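Local coordinates for coat protein (Papaya mosaic virus, PDB 4DOX), which forms the protein capsid of a flexible filamentous plant virus, its subunits probably packing helically around the genomic RNA, at residues T101-R104 / K105-Y109; P163-E166 / E167-N171. All coordinates share one frame; numbering follows the deposited sequence.

In the fold
Read from the N terminus, the chain passes through helices 18-23, 36-48, 56-70 and 89-98 before it reaches contact 1, the capped start and body of the short helix 103-108 near the middle of the molecule. Helix 111-118 follows, and after a long loop region contact 2 opens helix 165-172, the last in the model. Both contacts are local; each lies within one continuous stretch at a helix start and closes no loop, so they lie in series and neither nests nor crosses. The centres of contact 1 and contact 2 are about 21 Å apart. Contact 1 faces helices 36-48, 56-70 and 89-98, whereas contact 2 rests partly on helix 111-118, further from the centre.

Contact 1 of 2, residues T101-R104 / K105-Y109; sequences TSLR and KFCRY
Ser102 OG takes the amide hydrogen of Lys105, with Ser102 OG 3.1 Å from Lys105 N in a nearly straight bond. The hydroxyl reaches it because chi1 is 66°, which sets OG between the backbone N and the carbonyl carbon of its own residue and turns it over the helix start. Three i to i+4 backbone bonds follow: Phe106 N to Ser102 O, Cys107 N to Leu103 O at 2.9 Å, and the more bent Arg108 N to Arg104 O. Thr101 OG1 lies against the aliphatic start of Lys105, 3.4 Å from Lys105 CB, and the lysine chain runs on extended past Ser102. Ser102 is thus the N-cap of helix 103-108, one of the short helices of this all-helical coat protein; its hydroxyl caps the amide of Lys105 in the first turn. On one flank Leu103 CD1 touches Cys107 SG at 4.1 Å, and both side chains also pack on Cys67 of helix 56-70. On another, Arg104 and Arg108 meet carbon to nitrogen: Arg108 NH2 lies 3.4 Å from Arg104 CD, with the two guanidinium planes 83° apart. The like charges are close, a proximity that the acidic partners Asp142 of Arg104 and Asp145 of Arg108 probably offset. Arg104 O lies over one face of the Arg108 guanidinium. The chain of Arg108 bends at chi3 (-86°), folding its end back toward Arg104. Arg104 forms a salt bridge from NH2 to Asp142 OD2 and a hydrogen bond from NE to Ser72 OG, while Arg108 NE forms a salt bridge with Asp145 OD2 and its NH1 donates to Leu32 O.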
ATOM      1  N   THR A 101      10.805   2.698  -3.525  1.00 28.48           N
ATOM      2  CA  THR A 101       9.972   1.653  -2.856  1.00 27.12           C
ATOM      3  C   THR A 101       9.496   0.659  -3.925  1.00 27.15           C
ATOM      4  O   THR A 101       9.793   0.834  -5.093  1.00 28.24           O
ATOM      5  CB  THR A 101       8.822   2.247  -1.955  1.00 25.42           C
ATOM      6  OG1 THR A 101       8.271   1.221  -1.142  1.00 24.83           O
ATOM      7  CG2 THR A 101       7.660   2.864  -2.760  1.00 24.87           C
ATOM      8  N   SER A 102       8.816  -0.396  -3.521  1.00 27.25           N
ATOM      9  CA  SER A 102       8.251  -1.364  -4.452  1.00 28.14           C
ATOM     10  C   SER A 102       6.742  -1.103  -4.522  1.00 27.65           C
ATOM     11  O   SER A 102       6.150  -0.455  -3.625  1.00 27.29           O
ATOM     12  CB  SER A 102       8.446  -2.773  -3.911  1.00 28.55           C
ATOM     13  OG  SER A 102       7.671  -2.914  -2.705  1.00 28.39           O
ATOM     14  N   LEU A 103       6.117  -1.631  -5.567  1.00 27.40           N
ATOM     15  CA  LEU A 103       4.703  -1.420  -5.795  1.00 26.03           C
ATOM     16  C   LEU A 103       3.931  -2.082  -4.629  1.00 26.16           C
ATOM     17  O   LEU A 103       2.867  -1.595  -4.177  1.00 25.30           O
ATOM     18  CB  LEU A 103       4.361  -2.023  -7.153  1.00 25.86           C
ATOM     19  CG  LEU A 103       2.945  -2.063  -7.702  1.00 26.01           C
ATOM     20  CD1 LEU A 103       2.281  -0.654  -7.731  1.00 25.45           C
ATOM     21  CD2 LEU A 103       2.995  -2.681  -9.073  1.00 24.91           C
ATOM     22  N   ARG A 104       4.517  -3.160  -4.105  1.00 26.60           N
ATOM     23  CA  ARG A 104       3.881  -3.939  -3.056  1.00 26.52           C
ATOM     24  C   ARG A 104       3.792  -3.146  -1.768  1.00 25.81           C
ATOM     25  O   ARG A 104       2.745  -3.143  -1.124  1.00 25.72           O
ATOM     26  CB  ARG A 104       4.622  -5.256  -2.843  1.00 27.50           C
ATOM     27  CG  ARG A 104       4.318  -5.979  -1.523  1.00 27.72           C
ATOM     28  CD  ARG A 104       3.218  -6.976  -1.537  1.00 26.79           C
ATOM     29  NE  ARG A 104       3.001  -7.645  -2.821  1.00 33.23           N
ATOM     30  CZ  ARG A 104       3.436  -8.867  -3.172  1.00 33.90           C
ATOM     31  NH1 ARG A 104       4.173  -9.582  -2.357  1.00 35.95           N
ATOM     32  NH2 ARG A 104       3.137  -9.369  -4.364  1.00 31.06           N
ATOM     33  N   LYS A 105       4.884  -2.472  -1.411  1.00 25.13           N
ATOM     34  CA  LYS A 105       4.925  -1.699  -0.177  1.00 24.42           C
ATOM     35  C   LYS A 105       4.006  -0.526  -0.284  1.00 23.64           C
ATOM     36  O   LYS A 105       3.350  -0.195   0.699  1.00 25.24           O
ATOM     37  CB  LYS A 105       6.352  -1.243   0.187  1.00 24.57           C
ATOM     38  CG  LYS A 105       7.108  -2.316   0.870  1.00 27.91           C
ATOM     39  CD  LYS A 105       8.590  -2.061   0.844  1.00 34.40           C
ATOM     40  CE  LYS A 105       9.364  -3.312   1.301  1.00 35.38           C
ATOM     41  NZ  LYS A 105      10.768  -2.914   1.599  1.00 38.27           N
ATOM     42  N   PHE A 106       3.964   0.117  -1.451  1.00 22.73           N
ATOM     43  CA  PHE A 106       3.078   1.242  -1.678  1.00 22.19           C
ATOM     44  C   PHE A 106       1.598   0.829  -1.523  1.00 22.85           C
ATOM     45  O   PHE A 106       0.813   1.529  -0.893  1.00 22.52           O
ATOM     46  CB  PHE A 106       3.292   1.767  -3.097  1.00 22.71           C
ATOM     47  CG  PHE A 106       2.499   3.033  -3.428  1.00 20.74           C
ATOM     48  CD1 PHE A 106       1.339   2.975  -4.207  1.00 18.89           C
ATOM     49  CD2 PHE A 106       2.920   4.279  -2.972  1.00 20.77           C
ATOM     50  CE1 PHE A 106       0.610   4.129  -4.511  1.00 18.10           C
ATOM     51  CE2 PHE A 106       2.186   5.465  -3.298  1.00 21.34           C
ATOM     52  CZ  PHE A 106       1.034   5.377  -4.071  1.00 18.28           C
ATOM     53  N   CYS A 107       1.203  -0.298  -2.122  1.00 23.30           N
ATOM     54  CA  CYS A 107      -0.188  -0.762  -1.988  1.00 23.63           C
ATOM     55  C   CYS A 107      -0.494  -1.085  -0.528  1.00 23.67           C
ATOM     56  O   CYS A 107      -1.582  -0.785  -0.062  1.00 23.82           O
ATOM     57  CB  CYS A 107      -0.479  -1.957  -2.903  1.00 23.63           C
ATOM     58  SG  CYS A 107      -0.316  -1.479  -4.679  1.00 27.31           S
ATOM     59  N   ARG A 108       0.491  -1.639   0.190  1.00 23.37           N
ATOM     60  CA  ARG A 108       0.313  -2.070   1.545  1.00 23.31           C
ATOM     61  C   ARG A 108      -0.028  -0.871   2.400  1.00 24.06           C
ATOM     62  O   ARG A 108      -0.814  -0.994   3.338  1.00 23.95           O
ATOM     63  CB  ARG A 108       1.580  -2.717   2.053  1.00 23.56           C
ATOM     64  CG  ARG A 108       1.339  -3.538   3.279  1.00 23.83           C
ATOM     65  CD  ARG A 108       2.572  -4.209   3.729  1.00 24.33           C
ATOM     66  NE  ARG A 108       2.771  -5.486   3.061  1.00 26.00           N
ATOM     67  CZ  ARG A 108       3.851  -5.808   2.364  1.00 23.24           C
ATOM     68  NH1 ARG A 108       4.835  -4.932   2.249  1.00 21.55           N
ATOM     69  NH2 ARG A 108       3.931  -6.998   1.778  1.00 21.68           N
ATOM     70  N   TYR A 109       0.550   0.287   2.048  1.00 24.23           N
ATOM     71  CA  TYR A 109       0.373   1.536   2.789  1.00 24.66           C
ATOM     72  C   TYR A 109      -1.075   2.046   2.732  1.00 25.44           C
ATOM     73  O   TYR A 109      -1.489   2.878   3.594  1.00 26.29           O
ATOM     74  CB  TYR A 109       1.334   2.624   2.254  1.00 23.74           C
ATOM     75  CG  TYR A 109       1.171   3.974   2.935  1.00 25.16           C
ATOM     76  CD1 TYR A 109       1.483   4.154   4.317  1.00 27.40           C
ATOM     77  CD2 TYR A 109       0.728   5.080   2.217  1.00 26.11           C
ATOM     78  CE1 TYR A 109       1.355   5.418   4.969  1.00 26.61           C
ATOM     79  CE2 TYR A 109       0.583   6.359   2.852  1.00 28.15           C
ATOM     80  CZ  TYR A 109       0.897   6.510   4.232  1.00 28.88           C
ATOM     81  OH  TYR A 109       0.732   7.741   4.830  1.00 27.62           O
TER

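Contact 2 of 2, residues P163-E166 / E167-N171; sequences PTQE and ERIAN
Residues 163-166 lead from loop into the first turn of helix 165-172, and 167-171 continue it, with Gln165 CA and Arg168 CA 4.9 Å apart. Arg168 N bonds to Thr164 O at 2.9 Å, and the next two amides, of Ile169 and Ala170, reach Gln165 O and Glu166 O in the same i to i+4 pattern. Thr164 is the N-cap and forms a capping box with Glu167. Thr164 OG1 accepts from Glu167 N at 3.1 Å, while Thr164 N donates in return to Glu167 OE1 at 2.9 Å. The second bond is nearly straight but meets OE1 on its anti side, 28° out of the carboxylate plane. Glu167 reaches back because its CG stands beside the backbone N (chi1 -73°) and the rest of the chain is extended. The same OE1 also pairs with Arg161 in a salt bridge, so a backbone amide and a guanidinium share it. Arg168 instead meets Gln165: Arg168 NE makes a weak hydrogen bond of 3.3 Å to Gln165 OE1, which lies at the edge of the guanidinium and in its plane, although the amide itself is turned 54° from that plane. Pro163 O sits over one face of this guanidinium, and NH1 forms a salt bridge with Glu148. Gln165 NE2 meanwhile rests 3.5 Å from Ile169 CD1. Glu166 OE2 is hydrogen-bonded to Ser135 OG. At this start of the last modelled helix, Glu167 touches Phe138 in a loop, and both Pro163 and Glu167 pack against Trp115 of helix 111-118.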
ATOM      1  N   PRO A 163     -10.879  -7.930   9.784  1.00 43.77           N
ATOM      2  CA  PRO A 163     -10.903  -9.225   9.102  1.00 44.21           C
ATOM      3  C   PRO A 163     -11.361 -10.323  10.064  1.00 46.78           C
ATOM      4  O   PRO A 163     -11.211 -10.166  11.260  1.00 47.47           O
ATOM      5  CB  PRO A 163      -9.453  -9.441   8.666  1.00 42.23           C
ATOM      6  CG  PRO A 163      -8.751  -8.228   8.930  1.00 40.86           C
ATOM      7  CD  PRO A 163      -9.603  -7.229   9.619  1.00 41.51           C
ATOM      8  N   THR A 164     -11.943 -11.409   9.548  1.00 49.23           N
ATOM      9  CA  THR A 164     -12.218 -12.601  10.369  1.00 51.64           C
ATOM     10  C   THR A 164     -10.939 -13.405  10.488  1.00 52.33           C
ATOM     11  O   THR A 164     -10.071 -13.314   9.622  1.00 50.78           O
ATOM     12  CB  THR A 164     -13.305 -13.471   9.750  1.00 52.82           C
ATOM     13  OG1 THR A 164     -12.841 -13.995   8.507  1.00 52.65           O
ATOM     14  CG2 THR A 164     -14.560 -12.641   9.487  1.00 52.29           C
ATOM     15  N   GLN A 165     -10.812 -14.174  11.565  1.00 55.54           N
ATOM     16  CA  GLN A 165      -9.664 -15.085  11.756  1.00 56.96           C
ATOM     17  C   GLN A 165      -9.503 -16.016  10.526  1.00 56.71           C
ATOM     18  O   GLN A 165      -8.376 -16.281  10.104  1.00 56.68           O
ATOM     19  CB  GLN A 165      -9.807 -15.870  13.085  1.00 59.76           C
ATOM     20  CG  GLN A 165      -8.607 -16.743  13.529  1.00 63.17           C
ATOM     21  CD  GLN A 165      -7.293 -15.970  13.804  1.00 65.77           C
ATOM     22  OE1 GLN A 165      -7.272 -14.744  13.984  1.00 65.80           O
ATOM     23  NE2 GLN A 165      -6.186 -16.704  13.830  1.00 67.84           N
ATOM     24  N   GLU A 166     -10.614 -16.470   9.937  1.00 56.84           N
ATOM     25  CA  GLU A 166     -10.559 -17.256   8.708  1.00 56.76           C
ATOM     26  C   GLU A 166      -9.864 -16.493   7.572  1.00 54.16           C
ATOM     27  O   GLU A 166      -8.999 -17.032   6.884  1.00 53.77           O
ATOM     28  CB  GLU A 166     -11.943 -17.735   8.263  1.00 58.07           C
ATOM     29  CG  GLU A 166     -11.857 -18.618   7.037  1.00 60.62           C
ATOM     30  CD  GLU A 166     -13.197 -18.942   6.405  1.00 65.83           C
ATOM     31  OE1 GLU A 166     -14.213 -18.376   6.862  1.00 69.10           O
ATOM     32  OE2 GLU A 166     -13.233 -19.768   5.451  1.00 65.83           O
ATOM     33  N   GLU A 167     -10.249 -15.239   7.372  1.00 52.72           N
ATOM     34  CA  GLU A 167      -9.552 -14.365   6.425  1.00 49.92           C
ATOM     35  C   GLU A 167      -8.066 -14.222   6.745  1.00 49.56           C
ATOM     36  O   GLU A 167      -7.243 -14.389   5.839  1.00 48.61           O
ATOM     37  CB  GLU A 167     -10.245 -13.009   6.285  1.00 47.91           C
ATOM     38  CG  GLU A 167     -11.547 -13.103   5.506  1.00 47.17           C
ATOM     39  CD  GLU A 167     -12.465 -11.911   5.718  1.00 46.34           C
ATOM     40  OE1 GLU A 167     -12.316 -11.190   6.728  1.00 46.44           O
ATOM     41  OE2 GLU A 167     -13.363 -11.699   4.890  1.00 44.99           O
ATOM     42  N   ARG A 168      -7.713 -13.942   8.008  1.00 50.55           N
ATOM     43  CA  ARG A 168      -6.289 -13.777   8.395  1.00 51.26           C
ATOM     44  C   ARG A 168      -5.522 -15.043   8.052  1.00 53.33           C
ATOM     45  O   ARG A 168      -4.486 -14.981   7.397  1.00 52.76           O
ATOM     46  CB  ARG A 168      -6.089 -13.395   9.882  1.00 51.50           C
ATOM     47  CG  ARG A 168      -6.572 -11.959  10.234  1.00 51.68           C
ATOM     48  CD  ARG A 168      -6.095 -11.376  11.598  1.00 51.08           C
ATOM     49  NE  ARG A 168      -7.071 -11.700  12.628  1.00 54.40           N
ATOM     50  CZ  ARG A 168      -8.033 -10.897  13.071  1.00 54.63           C
ATOM     51  NH1 ARG A 168      -8.153  -9.649  12.617  1.00 52.91           N
ATOM     52  NH2 ARG A 168      -8.867 -11.351  14.000  1.00 55.64           N
ATOM     53  N   ILE A 169      -6.074 -16.189   8.454  1.00 56.47           N
ATOM     54  CA  ILE A 169      -5.442 -17.482   8.228  1.00 59.07           C
ATOM     55  C   ILE A 169      -5.333 -17.770   6.754  1.00 59.11           C
ATOM     56  O   ILE A 169      -4.289 -18.238   6.300  1.00 60.22           O
ATOM     57  CB  ILE A 169      -6.164 -18.643   8.998  1.00 61.71           C
ATOM     58  CG1 ILE A 169      -5.542 -18.784  10.376  1.00 63.01           C
ATOM     59  CG2 ILE A 169      -6.067 -20.014   8.268  1.00 62.90           C
ATOM     60  CD1 ILE A 169      -6.527 -19.206  11.445  1.00 67.85           C
ATOM     61  N   ALA A 170      -6.391 -17.485   5.999  1.00 58.99           N
ATOM     62  CA  ALA A 170      -6.407 -17.872   4.592  1.00 58.90           C
ATOM     63  C   ALA A 170      -5.301 -17.173   3.831  1.00 57.57           C
ATOM     64  O   ALA A 170      -4.795 -17.736   2.864  1.00 58.62           O
ATOM     65  CB  ALA A 170      -7.769 -17.618   3.944  1.00 58.48           C
ATOM     66  N   ASN A 171      -4.914 -15.971   4.271  1.00 43.33           N
ATOM     67  CA  ASN A 171      -3.968 -15.161   3.518  1.00 43.02           C
ATOM     68  C   ASN A 171      -2.549 -15.485   3.930  1.00 44.44           C
ATOM     69  O   ASN A 171      -1.645 -15.460   3.102  1.00 44.08           O
ATOM     70  CB  ASN A 171      -4.272 -13.659   3.677  1.00 41.67           C
ATOM     71  CG  ASN A 171      -3.293 -12.738   2.869  1.00 39.11           C
ATOM     72  OD1 ASN A 171      -3.464 -12.513   1.660  1.00 35.10           O
ATOM     73  ND2 ASN A 171      -2.298 -12.184   3.565  1.00 35.65           N
TER